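Local coordinates for protein 6-pyruvoyl tetrahydrobiopterin synthase (Plasmodium vivax, PDB 3LX3) that belongs to the 6-pyruvoyl tetrahydropterin synthase family, assembles from six chains, and binds a zinc ion together with 2-amino-1,5-dihydropteridine-4,6-dione, at residues Phe30-Ala35 against Lys83-His88; Glu22-Ser27 against Ser55-Gly60; His36-Lys41 against Lys130-Glu135. All coordinates share one frame; numbering follows the deposited sequence.

Overall arrangement
The three contacts are strung along one long, broken strand, 20-40: interaction 2 uses its start, interaction 1 its middle and interaction 3 its end. Their partners follow in the order 55-60, 83-88 and 130-135, so every pair of contacts crosses along the chain. Centres of interactions 1 and 2 lie about 20 Å apart, yet the two touch where F30 packs against V25. Interactions 1 and 3 are about 16 Å apart and adjoin in sequence; interactions 2 and 3, at about 26 Å, fall on opposite sides of the chain's centre. The strand thus runs through a sheet pairing, the end of helix 71-85 and a zinc and ligand site that another subunit completes.

Interaction 1 (Phe30-Ala35 against Lys83-His88); sequences FSFNCA and KQLDHH
Two groups grip OD2 of D86, the first residue past helix 71-85 in this T-fold subunit. The backbone N of N33 makes an almost straight bond of 2.8 Å (175°), which meets the anti lone pair of D86 OD2, and a water that also bonds S31 OG donates to OD2 as well. With D86 CG anti to the backbone N (chi1 -177°), the carboxylate lies alongside the N33 side chain, its plane turned 77° from the amide. Beyond D86 the chain is stitched to strand 20-40 by backbone bonds: H87 N gives its hydrogen to N33 O at 2.8 Å, and A35 N to H88 O at 3.0 Å. A second water, 2.9 Å from N33 ND2, links that amide to H87 NE2. The H87 ring stacks on H48 of the second subunit. Toward the core, L85 CD1 sits squarely over one face of the F32 ring, 3.7 Å from its centroid, in a CH-pi contact, and I141 of helix 134-149 touches both residues. The last helical carbonyl has two neighbours: H88 ND1 donates to L85 O at 3.0 Å from above the carbonyl plane, while C34 SG rests 3.1 Å from L85 O.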
loop_
_atom_site.group_PDB
_atom_site.type_symbol
_atom_site.label_atom_id
_atom_site.label_comp_id
_atom_site.label_asym_id
_atom_site.label_seq_id
_atom_site.Cartn_x
_atom_site.Cartn_y
_atom_site.Cartn_z
ATOM N N PHE A 30 -2.874 14.727 0.651
ATOM C CA PHE A 30 -3.280 15.611 -0.452
ATOM C C PHE A 30 -4.661 15.088 -0.831
ATOM O O PHE A 30 -4.897 14.528 -1.936
ATOM C CB PHE A 30 -2.364 15.507 -1.670
ATOM C CG PHE A 30 -0.928 15.760 -1.383
ATOM C CD1 PHE A 30 -0.524 16.324 -0.177
ATOM C CD2 PHE A 30 0.023 15.424 -2.331
ATOM C CE1 PHE A 30 0.807 16.541 0.076
ATOM C CE2 PHE A 30 1.361 15.638 -2.077
ATOM C CZ PHE A 30 1.740 16.202 -0.866
ATOM N N SER A 31 -5.559 15.266 0.114
ATOM C CA SER A 31 -6.903 14.705 0.042
ATOM C C SER A 31 -7.959 15.778 0.214
ATOM O O SER A 31 -7.745 16.779 0.925
ATOM C CB SER A 31 -7.110 13.646 1.130
ATOM O OG SER A 31 -6.918 14.190 2.426
ATOM N N PHE A 32 -9.101 15.558 -0.413
ATOM C CA PHE A 32 -10.290 16.367 -0.158
ATOM C C PHE A 32 -11.465 15.426 -0.067
ATOM O O PHE A 32 -11.773 14.707 -1.013
ATOM C CB PHE A 32 -10.528 17.527 -1.151
ATOM C CG PHE A 32 -10.382 17.204 -2.626
ATOM C CD1 PHE A 32 -11.509 17.077 -3.441
ATOM C CD2 PHE A 32 -9.121 17.111 -3.232
ATOM C CE1 PHE A 32 -11.359 16.881 -4.817
ATOM C CE2 PHE A 32 -9.011 16.841 -4.562
ATOM C CZ PHE A 32 -10.121 16.728 -5.352
ATOM N N ASN A 33 -12.075 15.387 1.110
ATOM C CA ASN A 33 -13.150 14.494 1.380
ATOM C C ASN A 33 -14.456 15.227 1.168
ATOM O O ASN A 33 -14.796 16.152 1.911
ATOM C CB ASN A 33 -13.010 14.021 2.819
ATOM C CG ASN A 33 -11.675 13.270 3.074
ATOM O OD1 ASN A 33 -10.911 12.948 2.156
ATOM N ND2 ASN A 33 -11.369 13.089 4.347
ATOM N N CYS A 34 -15.121 14.874 0.065
ATOM C CA CYS A 34 -16.185 15.684 -0.493
ATOM C C CYS A 34 -17.391 14.854 -0.902
ATOM O O CYS A 34 -17.271 13.658 -1.225
ATOM C CB CYS A 34 -15.710 16.456 -1.740
ATOM S SG CYS A 34 -14.531 17.762 -1.340
ATOM N N ALA A 35 -18.544 15.525 -0.933
ATOM C CA ALA A 35 -19.746 14.965 -1.493
ATOM C C ALA A 35 -19.918 15.462 -2.945
ATOM O O ALA A 35 -19.476 16.557 -3.294
ATOM C CB ALA A 35 -20.956 15.376 -0.649
ATOM N N LYS A 83 -7.188 21.783 0.584
ATOM C CA LYS A 83 -7.895 22.236 1.753
ATOM C C LYS A 83 -9.088 23.102 1.348
ATOM O O LYS A 83 -10.111 23.077 2.075
ATOM C CB LYS A 83 -6.932 22.964 2.703
ATOM C CG LYS A 83 -7.553 23.516 3.973
ATOM C CD LYS A 83 -7.988 22.448 4.965
ATOM C CE LYS A 83 -8.516 23.133 6.250
ATOM N NZ LYS A 83 -9.299 22.231 7.159
ATOM N N GLN A 84 -9.007 23.821 0.222
ATOM C CA GLN A 84 -10.110 24.643 -0.226
ATOM C C GLN A 84 -11.323 23.808 -0.594
ATOM O O GLN A 84 -12.467 24.214 -0.391
ATOM C CB GLN A 84 -9.694 25.494 -1.425
ATOM C CG GLN A 84 -8.595 26.498 -1.072
ATOM C CD GLN A 84 -7.906 27.091 -2.307
ATOM O OE1 GLN A 84 -8.183 26.698 -3.459
ATOM N NE2 GLN A 84 -7.001 28.044 -2.068
ATOM N N LEU A 85 -11.073 22.623 -1.139
ATOM C CA LEU A 85 -12.163 21.732 -1.539
ATOM C C LEU A 85 -12.688 20.872 -0.399
ATOM O O LEU A 85 -13.899 20.600 -0.281
ATOM C CB LEU A 85 -11.696 20.829 -2.659
ATOM C CG LEU A 85 -11.241 21.519 -3.950
ATOM C CD1 LEU A 85 -10.378 20.583 -4.800
ATOM C CD2 LEU A 85 -12.463 21.923 -4.664
ATOM N N ASP A 86 -11.775 20.439 0.456
ATOM C CA ASP A 86 -12.068 19.454 1.485
ATOM C C ASP A 86 -13.274 19.816 2.338
ATOM O O ASP A 86 -13.456 20.982 2.724
ATOM C CB ASP A 86 -10.848 19.332 2.398
ATOM C CG ASP A 86 -11.003 18.275 3.478
ATOM O OD1 ASP A 86 -10.811 18.623 4.679
ATOM O OD2 ASP A 86 -11.345 17.116 3.202
ATOM N N HIS A 87 -14.088 18.799 2.642
ATOM C CA HIS A 87 -15.200 18.916 3.594
ATOM C C HIS A 87 -16.327 19.764 3.051
ATOM O O HIS A 87 -16.949 20.523 3.748
ATOM C CB HIS A 87 -14.799 19.410 4.986
ATOM C CG HIS A 87 -14.712 18.309 5.973
ATOM N ND1 HIS A 87 -15.555 18.198 7.055
ATOM C CD2 HIS A 87 -13.917 17.214 5.986
ATOM C CE1 HIS A 87 -15.249 17.102 7.722
ATOM N NE2 HIS A 87 -14.262 16.488 7.098
ATOM N N HIS A 88 -16.622 19.609 1.783
ATOM C CA HIS A 88 -17.762 20.264 1.148
ATOM C C HIS A 88 -18.413 19.387 0.109
ATOM O O HIS A 88 -17.863 18.364 -0.343
ATOM C CB HIS A 88 -17.292 21.510 0.352
ATOM C CG HIS A 88 -16.720 22.576 1.183
ATOM N ND1 HIS A 88 -15.365 22.674 1.405
ATOM C CD2 HIS A 88 -17.292 23.600 1.850
ATOM C CE1 HIS A 88 -15.125 23.724 2.170
ATOM N NE2 HIS A 88 -16.275 24.312 2.455
HETATM O O HOH W 1 -8.904 15.524 4.192
HETATM O O HOH W 2 -12.669 14.486 6.547
#

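Interaction 2 (Glu22-Ser27 against Ser55-Gly60); sequences ELLVES and SLRLRG
E22 lays its side chain across that of R57, CG on CG at 3.5 Å, and holds a carboxylate oxygen out to each of two arginines. The firm salt bridge goes to R59: NE meets OE2 of E22 at 2.9 Å, almost in the guanidinium plane and on the anti lone pair, with the carboxylate only 25° from coplanar. An extended E22 chain, CG anti to the backbone N (chi1 178°), stands the carboxylate out from the sheet, where R59 can meet it. OE1 makes a weak bond to R57 NH1 at 3.4 Å. The R57 side chain bends at chi3 and its guanidinium takes L24 CD1 over one face; the NE of R57 pairs more strongly with E163. On the other face of the sheet L23 CB packs against L58 CD1 at 4.0 Å, and V25 CG2 against L56 CB at 3.9 Å. The backbones run antiparallel, with L23-L58 and V25-L56 as hydrogen-bonded pairs. Helix 71-85 covers the face of L23, V25, L56 and L58 through F71, L74 and V78; strand 161-167 flanks 55-60, and a strand of the third subunit pairs with 22-25, extending the sheet into that chain.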
loop_
_atom_site.group_PDB
_atom_site.type_symbol
_atom_site.label_atom_id
_atom_site.label_comp_id
_atom_site.label_asym_id
_atom_site.label_seq_id
_atom_site.Cartn_x
_atom_site.Cartn_y
_atom_site.Cartn_z
ATOM N N GLU A 22 12.196 14.454 -13.224
ATOM C CA GLU A 22 10.745 14.495 -12.990
ATOM C C GLU A 22 10.494 14.290 -11.520
ATOM O O GLU A 22 10.924 13.307 -10.962
ATOM C CB GLU A 22 10.063 13.421 -13.797
ATOM C CG GLU A 22 8.600 13.297 -13.646
ATOM C CD GLU A 22 8.087 12.177 -14.526
ATOM O OE1 GLU A 22 7.806 11.068 -14.010
ATOM O OE2 GLU A 22 8.004 12.378 -15.741
ATOM N N LEU A 23 9.774 15.219 -10.895
ATOM C CA LEU A 23 9.448 15.116 -9.491
ATOM C C LEU A 23 7.984 14.685 -9.339
ATOM O O LEU A 23 7.112 15.128 -10.123
ATOM C CB LEU A 23 9.637 16.440 -8.789
ATOM C CG LEU A 23 11.038 17.003 -8.811
ATOM C CD1 LEU A 23 11.105 18.247 -7.937
ATOM C CD2 LEU A 23 12.133 16.007 -8.450
ATOM N N LEU A 24 7.724 13.863 -8.335
ATOM C CA LEU A 24 6.384 13.407 -7.985
ATOM C C LEU A 24 6.160 13.628 -6.518
ATOM O O LEU A 24 6.969 13.163 -5.689
ATOM C CB LEU A 24 6.214 11.916 -8.275
ATOM C CG LEU A 24 4.897 11.267 -7.796
ATOM C CD1 LEU A 24 3.704 11.826 -8.553
ATOM C CD2 LEU A 24 5.027 9.752 -8.011
ATOM N N VAL A 25 5.069 14.302 -6.189
ATOM C CA VAL A 25 4.652 14.365 -4.811
ATOM C C VAL A 25 3.227 13.765 -4.700
ATOM O O VAL A 25 2.323 14.102 -5.449
ATOM C CB VAL A 25 4.700 15.800 -4.187
ATOM C CG1 VAL A 25 6.138 16.274 -4.099
ATOM C CG2 VAL A 25 3.809 16.788 -4.928
ATOM N N GLU A 26 3.094 12.834 -3.744
ATOM C CA GLU A 26 1.886 12.066 -3.542
ATOM C C GLU A 26 1.759 11.657 -2.112
ATOM O O GLU A 26 2.693 11.184 -1.497
ATOM C CB GLU A 26 1.848 10.837 -4.469
ATOM C CG GLU A 26 2.648 9.625 -4.078
ATOM C CD GLU A 26 2.745 8.608 -5.227
ATOM O OE1 GLU A 26 1.775 8.503 -6.023
ATOM O OE2 GLU A 26 3.812 7.951 -5.349
ATOM N N SER A 27 0.558 11.778 -1.576
ATOM C CA SER A 27 0.364 11.526 -0.151
ATOM C C SER A 27 -1.098 11.331 0.147
ATOM O O SER A 27 -1.929 12.045 -0.404
ATOM C CB SER A 27 0.844 12.721 0.677
ATOM O OG SER A 27 0.866 12.356 2.081
ATOM N N SER A 55 -2.190 13.846 -6.809
ATOM C CA SER A 55 -0.740 13.871 -6.918
ATOM C C SER A 55 -0.300 14.857 -7.974
ATOM O O SER A 55 -1.014 15.133 -8.920
ATOM C CB SER A 55 -0.166 12.504 -7.183
ATOM O OG SER A 55 -0.543 12.049 -8.447
ATOM N N LEU A 56 0.917 15.367 -7.823
ATOM C CA LEU A 56 1.500 16.316 -8.775
ATOM C C LEU A 56 2.835 15.787 -9.263
ATOM O O LEU A 56 3.673 15.375 -8.455
ATOM C CB LEU A 56 1.709 17.683 -8.103
ATOM C CG LEU A 56 2.527 18.728 -8.851
ATOM C CD1 LEU A 56 1.779 19.219 -10.090
ATOM C CD2 LEU A 56 2.838 19.897 -7.895
ATOM N N ARG A 57 2.991 15.818 -10.591
ATOM C CA ARG A 57 4.235 15.477 -11.264
ATOM C C ARG A 57 4.664 16.678 -12.093
ATOM O O ARG A 57 3.833 17.361 -12.705
ATOM C CB ARG A 57 4.007 14.268 -12.152
ATOM C CG ARG A 57 5.179 13.745 -12.967
ATOM C CD ARG A 57 4.758 12.393 -13.617
ATOM N NE ARG A 57 3.850 11.607 -12.750
ATOM C CZ ARG A 57 4.027 10.351 -12.325
ATOM N NH1 ARG A 57 5.076 9.627 -12.677
ATOM N NH2 ARG A 57 3.106 9.798 -11.546
ATOM N N LEU A 58 5.962 16.907 -12.139
ATOM C CA LEU A 58 6.479 17.983 -12.979
ATOM C C LEU A 58 7.848 17.613 -13.503
ATOM O O LEU A 58 8.477 16.673 -13.000
ATOM C CB LEU A 58 6.504 19.311 -12.231
ATOM C CG LEU A 58 7.300 19.463 -10.915
ATOM C CD1 LEU A 58 8.799 19.556 -11.168
ATOM C CD2 LEU A 58 6.828 20.714 -10.181
ATOM N N ARG A 59 8.318 18.330 -14.526
ATOM C CA ARG A 59 9.636 18.117 -15.128
ATOM C C ARG A 59 10.358 19.446 -15.275
ATOM O O ARG A 59 9.731 20.483 -15.628
ATOM C CB ARG A 59 9.524 17.470 -16.508
ATOM C CG ARG A 59 8.861 16.102 -16.485
ATOM C CD ARG A 59 8.514 15.608 -17.835
ATOM N NE ARG A 59 7.731 14.381 -17.755
ATOM C CZ ARG A 59 6.866 13.988 -18.679
ATOM N NH1 ARG A 59 6.667 14.726 -19.764
ATOM N NH2 ARG A 59 6.210 12.855 -18.515
ATOM N N GLY A 60 11.664 19.426 -15.045
ATOM C CA GLY A 60 12.515 20.595 -15.311
ATOM C C GLY A 60 13.948 20.141 -15.236
ATOM O O GLY A 60 14.225 18.951 -15.065
#

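Interaction 3 (His36-Lys41 against Lys130-Glu135); sequences HFIAFK and KHSSTE. With ZN (zinc ion), chain B; XTN (2-amino-1,5-dihydropteridine-4,6-dione), chain C.
Segment 36-41 runs extended past a bend at S132, the centre of an inverse gamma turn, with the CA atoms of I38 and S132 5.8 Å apart. The S132 hydroxyl points at the strand: H36 ND1 donates to S132 OG at 3.0 Å, the oxygen lying close to the imidazole plane. That bond and the 2.1 Å bond from H36 NE2 to zinc together hold the ring's rotation. S132 is thus a second-shell partner of the metal, whose site H48 and H50 complete with two waters. I38 reaches over with CD1 alone, 3.3 Å from S132 O. Further along, the H131 ring turns its edge to the strand, CD2 standing 3.2 Å from A39 O. One water ties the backbones together, accepting from A39 N and S132 N and donating to F37 O. S133 then caps helix 134-149; E136 takes its OG through N and H131 ND1 through OE2, and S133 OG also bonds G66 O of the fourth subunit. T134 N and OG1 both donate to O4 of 2-amino-1,5-dihydropteridine-4,6-dione, the N bond nearly straight (175°), and E135 OE2 accepts from its N2 at 2.8 Å. Both zinc-bound waters donate to its O6. I69 O of the fourth subunit bonds it too, placing the site at a subunit boundary. A zinc site beside such a pteridine pocket, with E135 holding the amino group, is typical of this T-fold family.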
loop_
_atom_site.group_PDB
_atom_site.type_symbol
_atom_site.label_atom_id
_atom_site.label_comp_id
_atom_site.label_asym_id
_atom_site.label_seq_id
_atom_site.Cartn_x
_atom_site.Cartn_y
_atom_site.Cartn_z
ATOM N N HIS A 36 -20.568 14.651 -3.784
ATOM C CA HIS A 36 -20.837 15.043 -5.152
ATOM C C HIS A 36 -21.925 14.149 -5.734
ATOM O O HIS A 36 -22.286 13.146 -5.136
ATOM C CB HIS A 36 -19.545 15.015 -6.002
ATOM C CG HIS A 36 -19.259 13.712 -6.684
ATOM N ND1 HIS A 36 -19.013 13.647 -8.041
ATOM C CD2 HIS A 36 -19.118 12.454 -6.208
ATOM C CE1 HIS A 36 -18.749 12.390 -8.367
ATOM N NE2 HIS A 36 -18.823 11.634 -7.281
ATOM N N PHE A 37 -22.344 14.478 -6.940
ATOM C CA PHE A 37 -22.994 13.496 -7.808
ATOM C C PHE A 37 -22.778 13.934 -9.255
ATOM O O PHE A 37 -22.867 15.125 -9.600
ATOM C CB PHE A 37 -24.502 13.269 -7.455
ATOM C CG PHE A 37 -25.396 14.476 -7.616
ATOM C CD1 PHE A 37 -26.020 14.760 -8.823
ATOM C CD2 PHE A 37 -25.685 15.264 -6.515
ATOM C CE1 PHE A 37 -26.895 15.829 -8.934
ATOM C CE2 PHE A 37 -26.523 16.336 -6.627
ATOM C CZ PHE A 37 -27.117 16.621 -7.840
ATOM N N ILE A 38 -22.568 12.947 -10.115
ATOM C CA ILE A 38 -22.475 13.150 -11.572
ATOM C C ILE A 38 -23.865 13.347 -12.156
ATOM O O ILE A 38 -24.794 12.605 -11.825
ATOM C CB ILE A 38 -21.865 11.897 -12.257
ATOM C CG1 ILE A 38 -20.420 11.666 -11.803
ATOM C CG2 ILE A 38 -21.987 11.999 -13.811
ATOM C CD1 ILE A 38 -19.444 12.761 -12.132
ATOM N N ALA A 39 -24.015 14.348 -13.018
ATOM C CA ALA A 39 -25.200 14.511 -13.838
ATOM C C ALA A 39 -24.771 14.957 -15.211
ATOM O O ALA A 39 -23.978 15.876 -15.352
ATOM C CB ALA A 39 -26.164 15.577 -13.229
ATOM N N PHE A 40 -25.315 14.308 -16.232
ATOM C CA PHE A 40 -25.153 14.735 -17.632
ATOM C C PHE A 40 -26.435 14.384 -18.389
ATOM O O PHE A 40 -27.375 13.926 -17.790
ATOM C CB PHE A 40 -23.867 14.156 -18.299
ATOM C CG PHE A 40 -23.707 12.664 -18.238
ATOM C CD1 PHE A 40 -24.323 11.822 -19.172
ATOM C CD2 PHE A 40 -22.811 12.104 -17.335
ATOM C CE1 PHE A 40 -24.110 10.442 -19.157
ATOM C CE2 PHE A 40 -22.597 10.723 -17.324
ATOM C CZ PHE A 40 -23.267 9.901 -18.237
ATOM N N LYS A 41 -26.508 14.635 -19.688
ATOM C CA LYS A 41 -27.768 14.442 -20.412
ATOM C C LYS A 41 -28.174 12.993 -20.355
ATOM O O LYS A 41 -27.415 12.110 -20.754
ATOM C CB LYS A 41 -27.618 14.894 -21.878
ATOM C CG LYS A 41 -27.564 16.393 -22.059
ATOM C CD LYS A 41 -28.928 17.023 -21.768
ATOM C CE LYS A 41 -28.935 18.539 -21.965
ATOM N NZ LYS A 41 -30.254 19.077 -21.458
ATOM N N LYS A 130 -18.376 21.805 -15.545
ATOM C CA LYS A 130 -19.682 21.386 -16.012
ATOM C C LYS A 130 -20.188 20.115 -15.306
ATOM O O LYS A 130 -21.398 19.948 -15.108
ATOM C CB LYS A 130 -19.655 21.175 -17.525
ATOM C CG LYS A 130 -19.292 22.435 -18.330
ATOM C CD LYS A 130 -19.065 22.107 -19.787
ATOM C CE LYS A 130 -20.260 21.386 -20.413
ATOM N NZ LYS A 130 -21.596 22.002 -20.107
ATOM N N HIS A 131 -19.260 19.225 -14.937
ATOM C CA HIS A 131 -19.588 17.945 -14.268
ATOM C C HIS A 131 -18.582 17.746 -13.183
ATOM O O HIS A 131 -17.393 18.043 -13.388
ATOM C CB HIS A 131 -19.486 16.750 -15.225
ATOM C CG HIS A 131 -20.129 16.999 -16.560
ATOM N ND1 HIS A 131 -19.423 17.537 -17.599
ATOM C CD2 HIS A 131 -21.397 16.820 -17.000
ATOM C CE1 HIS A 131 -20.222 17.643 -18.654
ATOM N NE2 HIS A 131 -21.434 17.239 -18.314
ATOM N N SER A 132 -19.002 17.189 -12.048
ATOM C CA SER A 132 -18.042 16.804 -11.029
ATOM C C SER A 132 -17.367 15.444 -11.297
ATOM O O SER A 132 -17.305 14.557 -10.421
ATOM C CB SER A 132 -18.678 16.877 -9.637
ATOM O OG SER A 132 -19.823 16.047 -9.568
ATOM N N SER A 133 -16.866 15.313 -12.532
ATOM C CA SER A 133 -16.103 14.129 -12.891
ATOM C C SER A 133 -14.670 14.290 -12.449
ATOM O O SER A 133 -14.134 15.392 -12.246
ATOM C CB SER A 133 -16.164 13.894 -14.389
ATOM O OG SER A 133 -15.534 14.955 -15.129
ATOM N N THR A 134 -14.017 13.134 -12.349
ATOM C CA THR A 134 -12.629 13.115 -11.992
ATOM C C THR A 134 -11.753 13.926 -12.937
ATOM O O THR A 134 -10.880 14.662 -12.514
ATOM C CB THR A 134 -12.201 11.633 -11.910
ATOM O OG1 THR A 134 -13.133 10.902 -11.089
ATOM C CG2 THR A 134 -10.815 11.503 -11.302
ATOM N N GLU A 135 -12.044 13.808 -14.232
ATOM C CA GLU A 135 -11.360 14.524 -15.295
ATOM C C GLU A 135 -11.489 16.038 -15.146
ATOM O O GLU A 135 -10.489 16.750 -15.192
ATOM C CB GLU A 135 -11.916 14.121 -16.648
ATOM C CG GLU A 135 -11.645 12.705 -17.128
ATOM C CD GLU A 135 -12.747 11.683 -16.782
ATOM O OE1 GLU A 135 -13.291 11.740 -15.647
ATOM O OE2 GLU A 135 -12.983 10.816 -17.655
HETATM ZN ZN ZN B . -18.574 9.542 -7.317
HETATM N N1 XTN C . -16.024 7.640 -15.334
HETATM C C2 XTN C . -15.112 8.604 -15.571
HETATM N N2 XTN C . -14.391 8.605 -16.708
HETATM N N3 XTN C . -14.940 9.671 -14.653
HETATM C C4 XTN C . -15.609 9.720 -13.490
HETATM O O4 XTN C . -15.381 10.669 -12.701
HETATM N N5 XTN C . -17.253 8.655 -12.103
HETATM C C6 XTN C . -18.165 7.658 -11.899
HETATM O O6 XTN C . -18.829 7.647 -10.860
HETATM C C7 XTN C . -18.354 6.651 -12.894
HETATM N N8 XTN C . -17.613 6.704 -14.003
HETATM C C4A XTN C . -16.516 8.685 -13.252
HETATM C C8A XTN C . -16.709 7.669 -14.188
HETATM O O HOH W 3 -21.485 17.302 -7.771
HETATM O O HOH W 4 -21.979 16.644 -12.062
HETATM O O HOH W 5 -23.325 18.241 -14.067
HETATM O O HOH W 6 -19.532 9.455 -9.127
HETATM O O HOH W 7 -18.361 7.415 -7.754
#